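Local coordinates for DUF6844 domain-containing protein (Francisella tularensis subsp. tularensis, PDB 4QVR) that is of unknown function, but probably enters an export pathway by way of an N-terminal signal sequence and folds into two antiparallel sheets with flanking helices, at residues K82-T87 with E95-D100; A205-Q210 with K229-Q234; G279-I284 with P328-Y333; D311-Y316 with Y432-T437; A362-L367 with L419-L424. All coordinates share one frame; numbering follows the deposited sequence.

Contact 1 (K82-T87 with E95-D100)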
# COMPACT_ATOMS: atom_id res chain seq x y z
N LYS A 82 -15.74 7.40 -7.84
CA LYS A 82 -16.85 6.59 -8.36
C LYS A 82 -16.32 5.30 -9.01
O LYS A 82 -15.19 5.27 -9.48
CB LYS A 82 -17.64 7.40 -9.40
CG LYS A 82 -18.32 8.67 -8.88
CD LYS A 82 -18.93 9.48 -10.02
CE LYS A 82 -19.57 10.77 -9.54
NZ LYS A 82 -20.74 10.53 -8.65
N PRO A 83 -17.12 4.23 -9.03
CA PRO A 83 -16.66 3.05 -9.73
C PRO A 83 -16.37 3.41 -11.18
O PRO A 83 -17.18 4.08 -11.82
CB PRO A 83 -17.86 2.11 -9.66
CG PRO A 83 -18.56 2.51 -8.41
CD PRO A 83 -18.43 4.00 -8.38
N VAL A 84 -15.24 2.97 -11.71
CA VAL A 84 -14.91 3.30 -13.08
C VAL A 84 -16.01 2.80 -13.99
O VAL A 84 -16.29 1.60 -14.02
CB VAL A 84 -13.58 2.66 -13.52
CG1 VAL A 84 -13.31 2.96 -14.98
CG2 VAL A 84 -12.42 3.12 -12.62
N ALA A 85 -16.63 3.72 -14.73
CA ALA A 85 -17.70 3.37 -15.68
C ALA A 85 -17.10 2.71 -16.92
O ALA A 85 -15.97 3.04 -17.34
CB ALA A 85 -18.50 4.60 -16.07
N THR A 86 -17.85 1.78 -17.50
CA THR A 86 -17.41 1.06 -18.68
C THR A 86 -18.58 0.56 -19.49
O THR A 86 -19.29 -0.36 -19.07
CB THR A 86 -16.51 -0.13 -18.29
OG1 THR A 86 -15.31 0.37 -17.69
CG2 THR A 86 -16.15 -0.94 -19.50
N THR A 87 -18.77 1.17 -20.66
CA THR A 87 -19.86 0.83 -21.58
C THR A 87 -19.82 -0.64 -22.03
O THR A 87 -18.83 -1.34 -21.85
CB THR A 87 -19.82 1.74 -22.83
OG1 THR A 87 -18.54 1.66 -23.46
CG2 THR A 87 -20.09 3.20 -22.47
N GLU A 95 -7.79 -4.96 -16.45
CA GLU A 95 -6.43 -4.50 -16.29
C GLU A 95 -6.11 -3.28 -17.19
O GLU A 95 -5.35 -2.41 -16.82
CB GLU A 95 -5.48 -5.66 -16.57
CG GLU A 95 -4.04 -5.39 -16.22
CD GLU A 95 -3.20 -6.65 -16.10
OE1 GLU A 95 -3.40 -7.60 -16.90
OE2 GLU A 95 -2.33 -6.67 -15.19
N GLU A 96 -6.66 -3.28 -18.40
CA GLU A 96 -6.46 -2.20 -19.35
C GLU A 96 -7.26 -0.97 -18.93
O GLU A 96 -6.78 0.14 -19.08
CB GLU A 96 -6.84 -2.68 -20.75
CG GLU A 96 -5.90 -3.77 -21.28
CD GLU A 96 -6.50 -4.57 -22.46
OE1 GLU A 96 -7.74 -4.69 -22.54
OE2 GLU A 96 -5.72 -5.11 -23.29
N ILE A 97 -8.45 -1.16 -18.39
CA ILE A 97 -9.26 -0.05 -17.93
C ILE A 97 -8.49 0.63 -16.80
O ILE A 97 -8.25 1.83 -16.83
CB ILE A 97 -10.61 -0.50 -17.42
CG1 ILE A 97 -11.46 -1.07 -18.57
CG2 ILE A 97 -11.36 0.66 -16.80
CD1 ILE A 97 -12.66 -1.86 -18.09
N LEU A 98 -8.06 -0.16 -15.82
CA LEU A 98 -7.33 0.40 -14.67
C LEU A 98 -5.99 1.07 -15.03
O LEU A 98 -5.65 2.13 -14.47
CB LEU A 98 -7.12 -0.67 -13.62
CG LEU A 98 -8.38 -1.07 -12.88
CD1 LEU A 98 -8.11 -2.25 -12.00
CD2 LEU A 98 -8.89 0.07 -12.05
N ASN A 99 -5.20 0.44 -15.90
CA ASN A 99 -3.97 1.06 -16.36
C ASN A 99 -4.25 2.39 -17.04
O ASN A 99 -3.51 3.35 -16.84
CB ASN A 99 -3.20 0.14 -17.32
CG ASN A 99 -2.49 -0.99 -16.58
OD1 ASN A 99 -2.57 -2.14 -16.98
ND2 ASN A 99 -1.81 -0.65 -15.46
N ASP A 100 -5.30 2.46 -17.86
CA ASP A 100 -5.62 3.72 -18.55
C ASP A 100 -5.99 4.80 -17.56
O ASP A 100 -5.43 5.89 -17.60
CB ASP A 100 -6.74 3.56 -19.56
CG ASP A 100 -6.31 2.77 -20.79
OD1 ASP A 100 -5.09 2.61 -21.04
OD2 ASP A 100 -7.21 2.32 -21.53

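Contact 2 (A205-Q210 with K229-Q234)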
# COMPACT_ATOMS: atom_id res chain seq x y z
N ALA A 205 40.83 -18.15 5.21
CA ALA A 205 39.90 -18.86 6.07
C ALA A 205 38.86 -17.91 6.66
O ALA A 205 37.72 -18.29 6.85
CB ALA A 205 40.63 -19.64 7.15
N LYS A 206 39.24 -16.66 6.91
CA LYS A 206 38.26 -15.70 7.41
C LYS A 206 37.29 -15.34 6.31
O LYS A 206 36.12 -15.11 6.59
CB LYS A 206 38.92 -14.48 8.04
CG LYS A 206 39.58 -14.87 9.36
CD LYS A 206 40.27 -13.71 10.08
CE LYS A 206 41.47 -13.19 9.31
NZ LYS A 206 42.30 -12.25 10.13
N LEU A 207 37.76 -15.31 5.06
CA LEU A 207 36.84 -15.10 3.93
C LEU A 207 35.84 -16.23 3.91
O LEU A 207 34.66 -16.01 3.89
CB LEU A 207 37.55 -15.08 2.58
CG LEU A 207 38.09 -13.77 2.05
CD1 LEU A 207 38.93 -14.03 0.81
CD2 LEU A 207 36.93 -12.84 1.73
N ASP A 208 36.35 -17.46 3.91
CA ASP A 208 35.48 -18.65 3.91
C ASP A 208 34.43 -18.59 5.01
O ASP A 208 33.30 -18.96 4.79
CB ASP A 208 36.29 -19.95 4.07
CG ASP A 208 37.26 -20.21 2.91
OD1 ASP A 208 37.03 -19.70 1.79
OD2 ASP A 208 38.24 -20.95 3.13
N ASN A 209 34.82 -18.16 6.21
CA ASN A 209 33.85 -18.05 7.30
C ASN A 209 32.74 -17.03 6.93
O ASN A 209 31.56 -17.26 7.20
CB ASN A 209 34.52 -17.62 8.62
CG ASN A 209 35.27 -18.75 9.33
OD1 ASN A 209 35.52 -19.84 8.78
ND2 ASN A 209 35.63 -18.48 10.58
N GLN A 210 33.14 -15.92 6.33
CA GLN A 210 32.17 -14.90 5.95
C GLN A 210 31.24 -15.40 4.86
O GLN A 210 30.06 -15.08 4.86
CB GLN A 210 32.87 -13.66 5.48
CG GLN A 210 33.61 -12.92 6.58
CD GLN A 210 34.24 -11.67 6.05
OE1 GLN A 210 33.66 -10.58 6.12
NE2 GLN A 210 35.39 -11.82 5.42
N LYS A 229 34.33 -11.11 -4.37
CA LYS A 229 33.27 -10.41 -5.12
C LYS A 229 31.89 -10.99 -4.84
O LYS A 229 30.91 -10.26 -4.78
CB LYS A 229 33.53 -10.41 -6.63
CG LYS A 229 33.39 -11.76 -7.34
CD LYS A 229 33.69 -11.60 -8.83
CE LYS A 229 33.67 -12.93 -9.56
NZ LYS A 229 34.12 -12.83 -10.98
N ALA A 230 31.82 -12.31 -4.68
CA ALA A 230 30.55 -12.97 -4.39
C ALA A 230 30.05 -12.45 -3.06
O ALA A 230 28.84 -12.33 -2.86
CB ALA A 230 30.72 -14.47 -4.34
N LEU A 231 31.00 -12.13 -2.19
CA LEU A 231 30.74 -11.62 -0.86
C LEU A 231 30.30 -10.16 -0.86
O LEU A 231 29.30 -9.83 -0.22
CB LEU A 231 32.00 -11.77 -0.03
CG LEU A 231 31.95 -11.48 1.46
CD1 LEU A 231 30.91 -12.38 2.13
CD2 LEU A 231 33.34 -11.74 2.05
N LEU A 232 31.03 -9.30 -1.56
CA LEU A 232 30.67 -7.87 -1.63
C LEU A 232 29.33 -7.76 -2.32
O LEU A 232 28.50 -6.93 -1.96
CB LEU A 232 31.72 -7.02 -2.38
CG LEU A 232 31.63 -6.89 -3.91
CD1 LEU A 232 30.39 -6.11 -4.31
CD2 LEU A 232 32.85 -6.18 -4.45
N SER A 233 29.12 -8.62 -3.32
CA SER A 233 27.85 -8.66 -4.06
C SER A 233 26.69 -8.99 -3.13
O SER A 233 25.62 -8.37 -3.20
CB SER A 233 27.92 -9.70 -5.16
OG SER A 233 26.64 -9.93 -5.68
N GLN A 234 26.89 -9.99 -2.27
CA GLN A 234 25.87 -10.34 -1.30
C GLN A 234 25.57 -9.15 -0.42
O GLN A 234 24.40 -8.86 -0.18
CB GLN A 234 26.26 -11.52 -0.41
CG GLN A 234 25.78 -12.86 -0.93
CD GLN A 234 24.29 -13.04 -0.73
OE1 GLN A 234 23.71 -12.55 0.24
NE2 GLN A 234 23.66 -13.77 -1.64

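Contact 3 (G279-I284 with P328-Y333)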
# COMPACT_ATOMS: atom_id res chain seq x y z
N GLY A 279 10.08 10.73 7.06
CA GLY A 279 10.63 11.48 8.19
C GLY A 279 9.60 11.88 9.23
O GLY A 279 9.89 11.97 10.42
N MSE A 280 8.37 12.13 8.78
CA MSE A 280 7.30 12.48 9.68
C MSE A 280 7.00 11.31 10.58
O MSE A 280 6.90 11.47 11.79
CB MSE A 280 6.09 12.87 8.85
CG MSE A 280 4.92 13.33 9.71
SE MSE A 280 3.26 12.99 8.73
CE MSE A 280 3.20 11.02 8.72
N PHE A 281 6.87 10.12 10.01
CA PHE A 281 6.60 8.93 10.83
C PHE A 281 7.72 8.56 11.79
O PHE A 281 7.46 8.09 12.90
CB PHE A 281 6.24 7.73 9.98
CG PHE A 281 4.86 7.78 9.42
CD1 PHE A 281 3.77 7.73 10.27
CD2 PHE A 281 4.64 7.84 8.05
CE1 PHE A 281 2.48 7.75 9.76
CE2 PHE A 281 3.36 7.86 7.54
CZ PHE A 281 2.27 7.81 8.39
N GLU A 282 8.96 8.75 11.37
CA GLU A 282 10.09 8.44 12.24
C GLU A 282 10.09 9.43 13.41
O GLU A 282 10.37 9.06 14.55
CB GLU A 282 11.40 8.49 11.48
CG GLU A 282 12.61 8.12 12.32
CD GLU A 282 13.93 8.32 11.59
OE1 GLU A 282 14.99 8.24 12.25
OE2 GLU A 282 13.89 8.56 10.36
N ASP A 283 9.80 10.70 13.11
CA ASP A 283 9.72 11.75 14.13
C ASP A 283 8.50 11.53 15.01
O ASP A 283 8.54 11.82 16.21
CB ASP A 283 9.65 13.14 13.48
CG ASP A 283 10.93 13.52 12.75
OD1 ASP A 283 11.98 12.87 12.98
OD2 ASP A 283 10.89 14.46 11.93
N ILE A 284 7.42 11.05 14.41
CA ILE A 284 6.22 10.72 15.18
C ILE A 284 6.54 9.57 16.14
O ILE A 284 6.06 9.55 17.28
CB ILE A 284 5.03 10.35 14.27
CG1 ILE A 284 4.40 11.63 13.72
CG2 ILE A 284 3.97 9.55 15.03
CD1 ILE A 284 3.20 11.39 12.83
N PRO A 328 -0.95 16.37 11.04
CA PRO A 328 -1.23 15.25 10.17
C PRO A 328 -2.15 14.24 10.82
O PRO A 328 -2.15 14.06 12.03
CB PRO A 328 0.14 14.61 9.93
CG PRO A 328 1.00 15.08 11.06
CD PRO A 328 0.46 16.41 11.47
N TYR A 329 -2.94 13.58 10.01
CA TYR A 329 -3.81 12.57 10.52
C TYR A 329 -3.88 11.51 9.44
O TYR A 329 -3.57 11.77 8.28
CB TYR A 329 -5.19 13.17 10.83
CG TYR A 329 -5.82 13.83 9.64
CD1 TYR A 329 -6.27 13.09 8.58
CD2 TYR A 329 -5.97 15.20 9.58
CE1 TYR A 329 -6.85 13.68 7.48
CE2 TYR A 329 -6.55 15.81 8.48
CZ TYR A 329 -6.99 15.02 7.44
OH TYR A 329 -7.58 15.57 6.33
N ILE A 330 -4.29 10.32 9.83
CA ILE A 330 -4.38 9.23 8.89
C ILE A 330 -5.82 8.80 8.75
O ILE A 330 -6.49 8.56 9.75
CB ILE A 330 -3.52 8.07 9.38
CG1 ILE A 330 -2.06 8.55 9.44
CG2 ILE A 330 -3.67 6.86 8.46
CD1 ILE A 330 -1.17 7.74 10.34
N LEU A 331 -6.30 8.72 7.52
CA LEU A 331 -7.65 8.28 7.25
C LEU A 331 -7.54 6.86 6.77
O LEU A 331 -6.57 6.50 6.13
CB LEU A 331 -8.31 9.12 6.18
CG LEU A 331 -8.40 10.60 6.47
CD1 LEU A 331 -9.16 11.27 5.34
CD2 LEU A 331 -9.10 10.83 7.78
N ALA A 332 -8.54 6.05 7.10
CA ALA A 332 -8.60 4.67 6.70
C ALA A 332 -10.01 4.41 6.22
O ALA A 332 -10.98 4.69 6.95
CB ALA A 332 -8.30 3.76 7.86
N TYR A 333 -10.12 3.87 5.01
CA TYR A 333 -11.41 3.53 4.41
C TYR A 333 -11.78 2.11 4.66
O TYR A 333 -10.92 1.25 4.76
CB TYR A 333 -11.33 3.73 2.92
CG TYR A 333 -10.98 5.14 2.50
CD1 TYR A 333 -11.92 6.15 2.55
CD2 TYR A 333 -9.71 5.46 2.01
CE1 TYR A 333 -11.62 7.46 2.16
CE2 TYR A 333 -9.40 6.74 1.59
CZ TYR A 333 -10.36 7.74 1.68
OH TYR A 333 -10.06 9.02 1.28

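Contact 4 (D311-Y316 with Y432-T437)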
# COMPACT_ATOMS: atom_id res chain seq x y z
N ASP A 311 -19.54 8.21 -4.63
CA ASP A 311 -18.25 8.87 -4.72
C ASP A 311 -17.18 8.22 -3.85
O ASP A 311 -16.01 8.47 -4.06
CB ASP A 311 -18.36 10.36 -4.34
CG ASP A 311 -19.26 11.16 -5.30
OD1 ASP A 311 -19.25 10.86 -6.51
OD2 ASP A 311 -19.96 12.10 -4.84
N MSE A 312 -17.58 7.38 -2.89
CA MSE A 312 -16.63 6.76 -1.99
C MSE A 312 -16.32 5.33 -2.30
O MSE A 312 -15.45 4.73 -1.66
CB MSE A 312 -17.23 6.66 -0.60
CG MSE A 312 -17.87 7.94 -0.09
SE MSE A 312 -16.53 9.12 0.70
CE MSE A 312 -15.43 7.88 1.76
N MSE A 313 -17.03 4.76 -3.26
CA MSE A 313 -16.89 3.35 -3.56
C MSE A 313 -15.52 2.89 -3.96
O MSE A 313 -15.16 1.71 -3.74
CB MSE A 313 -17.84 2.97 -4.68
CG MSE A 313 -19.27 2.87 -4.18
SE MSE A 313 -19.60 1.16 -3.20
CE MSE A 313 -19.84 0.08 -4.84
N GLY A 314 -14.73 3.80 -4.53
CA GLY A 314 -13.41 3.46 -5.05
C GLY A 314 -12.28 3.69 -4.12
O GLY A 314 -11.15 3.37 -4.45
N ASP A 315 -12.59 4.22 -2.94
CA ASP A 315 -11.64 4.52 -1.91
C ASP A 315 -11.30 3.32 -1.00
O ASP A 315 -12.12 2.84 -0.20
CB ASP A 315 -12.17 5.63 -1.03
CG ASP A 315 -12.27 6.98 -1.77
OD1 ASP A 315 -11.45 7.24 -2.70
OD2 ASP A 315 -13.15 7.80 -1.38
N TYR A 316 -10.05 2.88 -1.12
CA TYR A 316 -9.49 1.79 -0.35
C TYR A 316 -8.15 2.22 0.28
O TYR A 316 -7.48 3.17 -0.22
CB TYR A 316 -9.28 0.60 -1.28
CG TYR A 316 -10.55 -0.12 -1.62
CD1 TYR A 316 -11.39 0.35 -2.62
CD2 TYR A 316 -10.95 -1.24 -0.91
CE1 TYR A 316 -12.58 -0.30 -2.91
CE2 TYR A 316 -12.14 -1.89 -1.21
CZ TYR A 316 -12.95 -1.40 -2.20
OH TYR A 316 -14.14 -2.02 -2.50
N TYR A 432 -24.54 2.93 -0.07
CA TYR A 432 -24.76 2.95 -1.48
C TYR A 432 -25.43 1.66 -1.92
O TYR A 432 -24.91 0.57 -1.72
CB TYR A 432 -23.42 3.15 -2.19
CG TYR A 432 -23.55 3.15 -3.70
CD1 TYR A 432 -24.30 4.12 -4.34
CD2 TYR A 432 -22.93 2.18 -4.47
CE1 TYR A 432 -24.44 4.12 -5.71
CE2 TYR A 432 -23.05 2.17 -5.85
CZ TYR A 432 -23.81 3.15 -6.47
OH TYR A 432 -23.94 3.18 -7.84
N LYS A 433 -26.63 1.79 -2.47
CA LYS A 433 -27.34 0.63 -2.99
C LYS A 433 -26.81 0.42 -4.38
O LYS A 433 -26.76 1.35 -5.17
CB LYS A 433 -28.84 0.86 -3.01
CG LYS A 433 -29.62 -0.42 -3.30
CD LYS A 433 -31.08 -0.30 -2.95
CE LYS A 433 -31.75 -1.66 -2.99
NZ LYS A 433 -33.15 -1.67 -2.47
N LEU A 434 -26.34 -0.79 -4.68
CA LEU A 434 -25.81 -1.09 -6.00
C LEU A 434 -26.94 -0.96 -7.05
O LEU A 434 -28.10 -1.34 -6.78
CB LEU A 434 -25.18 -2.48 -6.02
CG LEU A 434 -23.99 -2.69 -5.07
CD1 LEU A 434 -23.54 -4.14 -5.11
CD2 LEU A 434 -22.82 -1.75 -5.39
N PRO A 435 -26.62 -0.38 -8.23
CA PRO A 435 -27.64 -0.18 -9.26
C PRO A 435 -28.17 -1.48 -9.82
O PRO A 435 -27.38 -2.37 -10.15
CB PRO A 435 -26.88 0.61 -10.35
CG PRO A 435 -25.47 0.21 -10.18
CD PRO A 435 -25.28 0.04 -8.69
N GLY A 436 -29.49 -1.60 -9.92
CA GLY A 436 -30.13 -2.81 -10.46
C GLY A 436 -30.29 -3.95 -9.46
O GLY A 436 -31.22 -4.75 -9.58
N THR A 437 -29.39 -4.03 -8.49
CA THR A 437 -29.42 -5.09 -7.48
C THR A 437 -30.14 -4.59 -6.24
O THR A 437 -30.54 -3.43 -6.17
CB THR A 437 -27.98 -5.54 -7.08
OG1 THR A 437 -27.32 -4.50 -6.36
CG2 THR A 437 -27.15 -5.92 -8.31

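Contact 5 (A362-L367 with L419-L424)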
# COMPACT_ATOMS: atom_id res chain seq x y z
N ALA A 362 -8.09 -2.95 9.77
CA ALA A 362 -7.07 -3.81 9.20
C ALA A 362 -6.13 -2.99 8.28
O ALA A 362 -4.94 -3.29 8.17
CB ALA A 362 -7.70 -4.97 8.45
N ASN A 363 -6.65 -1.97 7.62
CA ASN A 363 -5.82 -1.10 6.78
C ASN A 363 -4.76 -0.38 7.63
O ASN A 363 -3.60 -0.22 7.22
CB ASN A 363 -6.69 -0.09 6.04
CG ASN A 363 -7.41 -0.69 4.83
OD1 ASN A 363 -6.94 -1.63 4.20
ND2 ASN A 363 -8.52 -0.12 4.48
N LEU A 364 -5.15 0.06 8.83
CA LEU A 364 -4.21 0.71 9.73
C LEU A 364 -3.18 -0.29 10.27
O LEU A 364 -2.01 0.03 10.37
CB LEU A 364 -4.93 1.42 10.88
CG LEU A 364 -5.75 2.65 10.46
CD1 LEU A 364 -6.56 3.16 11.64
CD2 LEU A 364 -4.86 3.76 9.89
N VAL A 365 -3.62 -1.50 10.60
CA VAL A 365 -2.69 -2.53 11.09
C VAL A 365 -1.60 -2.80 10.06
O VAL A 365 -0.42 -2.85 10.39
CB VAL A 365 -3.44 -3.82 11.44
CG1 VAL A 365 -2.45 -4.98 11.67
CG2 VAL A 365 -4.34 -3.61 12.67
N THR A 366 -1.98 -2.94 8.80
CA THR A 366 -1.04 -3.16 7.73
C THR A 366 -0.05 -1.97 7.54
O THR A 366 1.14 -2.14 7.21
CB THR A 366 -1.85 -3.36 6.43
OG1 THR A 366 -2.71 -4.49 6.62
CG2 THR A 366 -0.95 -3.61 5.27
N LEU A 367 -0.57 -0.77 7.72
CA LEU A 367 0.24 0.44 7.62
C LEU A 367 1.33 0.44 8.67
O LEU A 367 2.49 0.67 8.41
CB LEU A 367 -0.65 1.66 7.86
CG LEU A 367 0.07 3.00 7.94
CD1 LEU A 367 0.77 3.26 6.61
CD2 LEU A 367 -0.92 4.10 8.30
N LEU A 419 -1.59 -5.07 17.72
CA LEU A 419 -1.27 -3.98 18.63
C LEU A 419 -2.47 -3.04 18.69
O LEU A 419 -2.51 -2.02 18.00
CB LEU A 419 0.00 -3.24 18.17
CG LEU A 419 0.10 -2.60 16.76
CD1 LEU A 419 1.47 -1.95 16.62
CD2 LEU A 419 -0.13 -3.58 15.62
N ASP A 420 -3.47 -3.40 19.50
CA ASP A 420 -4.71 -2.61 19.59
C ASP A 420 -4.49 -1.13 19.28
O ASP A 420 -3.73 -0.44 19.97
CB ASP A 420 -5.50 -2.87 20.90
CG ASP A 420 -4.64 -2.82 22.15
OD1 ASP A 420 -3.45 -2.45 22.07
OD2 ASP A 420 -5.17 -3.16 23.24
N ILE A 421 -5.16 -0.66 18.23
CA ILE A 421 -5.06 0.73 17.79
C ILE A 421 -5.94 1.57 18.70
O ILE A 421 -7.12 1.25 18.88
CB ILE A 421 -5.58 0.93 16.33
CG1 ILE A 421 -5.04 -0.12 15.34
CG2 ILE A 421 -5.26 2.34 15.85
CD1 ILE A 421 -3.54 -0.09 15.13
N VAL A 422 -5.38 2.63 19.26
CA VAL A 422 -6.13 3.50 20.17
C VAL A 422 -6.59 4.78 19.49
O VAL A 422 -5.93 5.29 18.59
CB VAL A 422 -5.28 3.88 21.41
CG1 VAL A 422 -6.05 4.83 22.33
CG2 VAL A 422 -4.86 2.63 22.17
N GLY A 423 -7.73 5.29 19.93
CA GLY A 423 -8.25 6.54 19.44
C GLY A 423 -8.59 6.52 17.97
O GLY A 423 -7.88 7.09 17.15
N LEU A 424 -9.66 5.84 17.64
CA LEU A 424 -10.13 5.77 16.28
C LEU A 424 -11.48 6.42 16.21
O LEU A 424 -12.44 5.89 16.75
CB LEU A 424 -10.27 4.32 15.83
CG LEU A 424 -8.99 3.55 15.64
CD1 LEU A 424 -9.36 2.14 15.18
CD2 LEU A 424 -8.11 4.25 14.61

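Contact 1 (K82-T87 with E95-D100)
T86 OG1 donates a hydrogen bond of 2.8 Å to A85 O, the carbonyl just before it in the chain, and the same oxygen lies 3.5 Å from the I97 CD1 methyl. The bond is strongly bent: the donor stands at 90° to the C=O direction and 45° out of the carbonyl plane, well away from either lone pair. That geometry follows from the short reach between adjacent residues. It nevertheless ties the hydroxyl back to its own chain, and T86 and I97 then approach tip to tip, with T86 CG2 also near, 3.9 Å from I97 CD1. The second point of touch is between V84 and I97, whose side chains pass in opposite directions until V84 CG1 lies 3.5 Å from I97 CG2. V84 CG1 is anti to the backbone N (chi1 177°), which turns that branch onto helix 94-108. I97 thus meets the extended chain 82-87 with two branches, CG2 for V84 and CD1 for T86, while A85 between them points the other way. Strand 251-261 backs both segments: V84 is backbone hydrogen-bonded with V258, and V84 and L98 both pack on V259. Across the interface the chemistry is therefore van der Waals contact centred on one buried isoleucine, and the threonine hydroxyl lies against a methyl while its proton is probably directed at A85 O.

Contact 2 (A205-Q210 with K229-Q234)
L231, Q210 and L207 bring two helices of a helix-loop-helix unit together, 203-213 and 224-246, the nearest CA pair being Q210 and L231, 7.7 Å apart. The two short segments run in broadly the same sense, as their N-to-C directions show, so the linker must carry the chain back before the second helix starts. L231 is the buried member and acts as the projecting residue. With CG anti to the backbone N (chi1 -172°), it sends both methyls across to the other helix, where Q210 and L207, one turn apart, receive them. The Q210 side chain crosses L231 at about a right angle, so the aliphatic stem and the amide both lie along one methyl: L231 CD2 is 4.0 Å from Q210 CB and 3.9 Å from Q210 NE2. L207 arrives obliquely from the preceding turn and meets the same methyl. Linker residues pack nearby, F221 against A230 and L216 against Q234, and a salt bridge from D208 to K227 joins the helices again. The two branches of L231 divide their contacts unevenly: CD2 sits 3.8 Å from L207 CD2, whereas CD1 reaches the Q210 backbone, 3.9 Å from its O atom.

Contact 3 (G279-I284 with P328-Y333)
M280, a selenomethionine, starts the contact by laying its selenium along the ring of P328, with M280 SE 3.7 Å from P328 CB and 3.9 Å from P328 CG. The two side chains slide past each other in opposite directions. M280 CG is anti to the backbone N (chi1 -177°), carrying the chain out from helix 275-285, and a bend at chi3 (68°) then folds the CE methyl back over the ring of the next residue. F281 receives that methyl, M280 CE being modelled over the centre of one face, 3.2 Å above the ring plane, which is short for a methyl. The edge of the same ring, in its plane, meets strand 328-337: F281 CE1 is 3.7 Å from I330 CD1, and F281 CZ is 4.0 Å from it. One turn later I284 also turns its CB toward the strand, but stays slightly farther off. P328 and I330 alternate with Y329, whose side chain leaves on the other side of the sheet. Beyond F281, I330 packs on W448 and on L364 and L367 of helix 349-370. The contact is apolar throughout, and the F281 ring has a methyl over one face and another at its edge, which would probably limit its rotation.

Contact 4 (D311-Y316 with Y432-T437)
A Met-aromatic contact links a type I beta turn, M312 to D315, to the end of strand 424-433. M313, a selenomethionine at the second position of that turn, supplies the selenium, and Y432 supplies the ring. M313 SE lies 4.9 Å from the Y432 ring centroid and 66° off the ring normal, an oblique approach. The nearest ring atom is Y432 CD2, 3.7 Å from M313 SE and equally 3.7 Å from M313 CG, so the selenoether arm, not the selenium alone, follows that side of the tyrosine. The side chains cross at about a right angle. Bends at chi2 (-78°) and chi3 (-80°) curl the arm round, bringing M313 CE within 3.8 Å of Y432 CD2 and within 3.5 Å of L434 CD2. Thus one bent side chain touches two residues, Y432 and L434, at the end of the strand. The turn itself is closed by D315 N donating to M312 O over 3.2 Å, and the M313 carbonyl takes a further hydrogen bond from Q335. P83, Y134 and V441 also touch the M313 side chain, and V441 packs on L434 as well. What results is a buried apolar junction in which a polarisable selenium and its methyl occupy the angle between an aromatic ring and a leucine, relying on dispersion where the nearest CA atoms, those of M313 and Y432, are 8.2 Å apart.

Contact 5 (A362-L367 with L419-L424)
I421 is the bump and the surface of helix 349-370 is the hollow. Its side chain touches R361, L364, V365 and I368, residues spaced i, i+3, i+4 and i+7, which outline a diamond-shaped depression on a helix. The branches divide between the walls: I421 CD1 lies 4.4 Å from V365 CG2, and I421 CG2 lies 4.5 Å from L364 CD1. Both spacings are loose, so the isoleucine rests over the depression without pressing against these two walls. The tight point is one residue pair away. L364 and L424 pass each other in opposite directions, and L364 CD1 comes to 3.5 Å from L424 CD2, next to I421. The CG of L364 is anti to the carbonyl carbon (chi1 -68°), and from there the CD1 branch faces the loop, where I421 CG2 and L424 CD2 sit side by side. G423, with positive phi, lies between V422 and L424; I421 and L424 both turn their CB toward the helix. W448 from strand 440-448 touches L364, I421 and L424, bridging helix and loop. Branched aliphatic carbons do all the work across this interface: one methyl pair is in close contact at L424, and the looser fit of I421 might allow some adjustment of the loop before strand 424-433.

How the contacts relate
Contacts 3 and 5 are nearest neighbours, their centres about 12 Å apart, because strand 328-337 and helix 349-370 are successive elements that pack together. Contact 4 touches contact 3 on the same four-stranded antiparallel sheet, but not contact 5. Its segments alternate with those of contact 3 along the chain, and its loop encloses contact 5. Contact 1 closes first in sequence, yet touches contact 4, about 14 Å away between centres, through the K82–D311 salt bridge and P83 packing on M313; this links the surroundings of the two sheets. Contact 2 stands apart, at least about 40 Å from every other contact centre, on the projecting helical arm, whereas the other four knit a compact body.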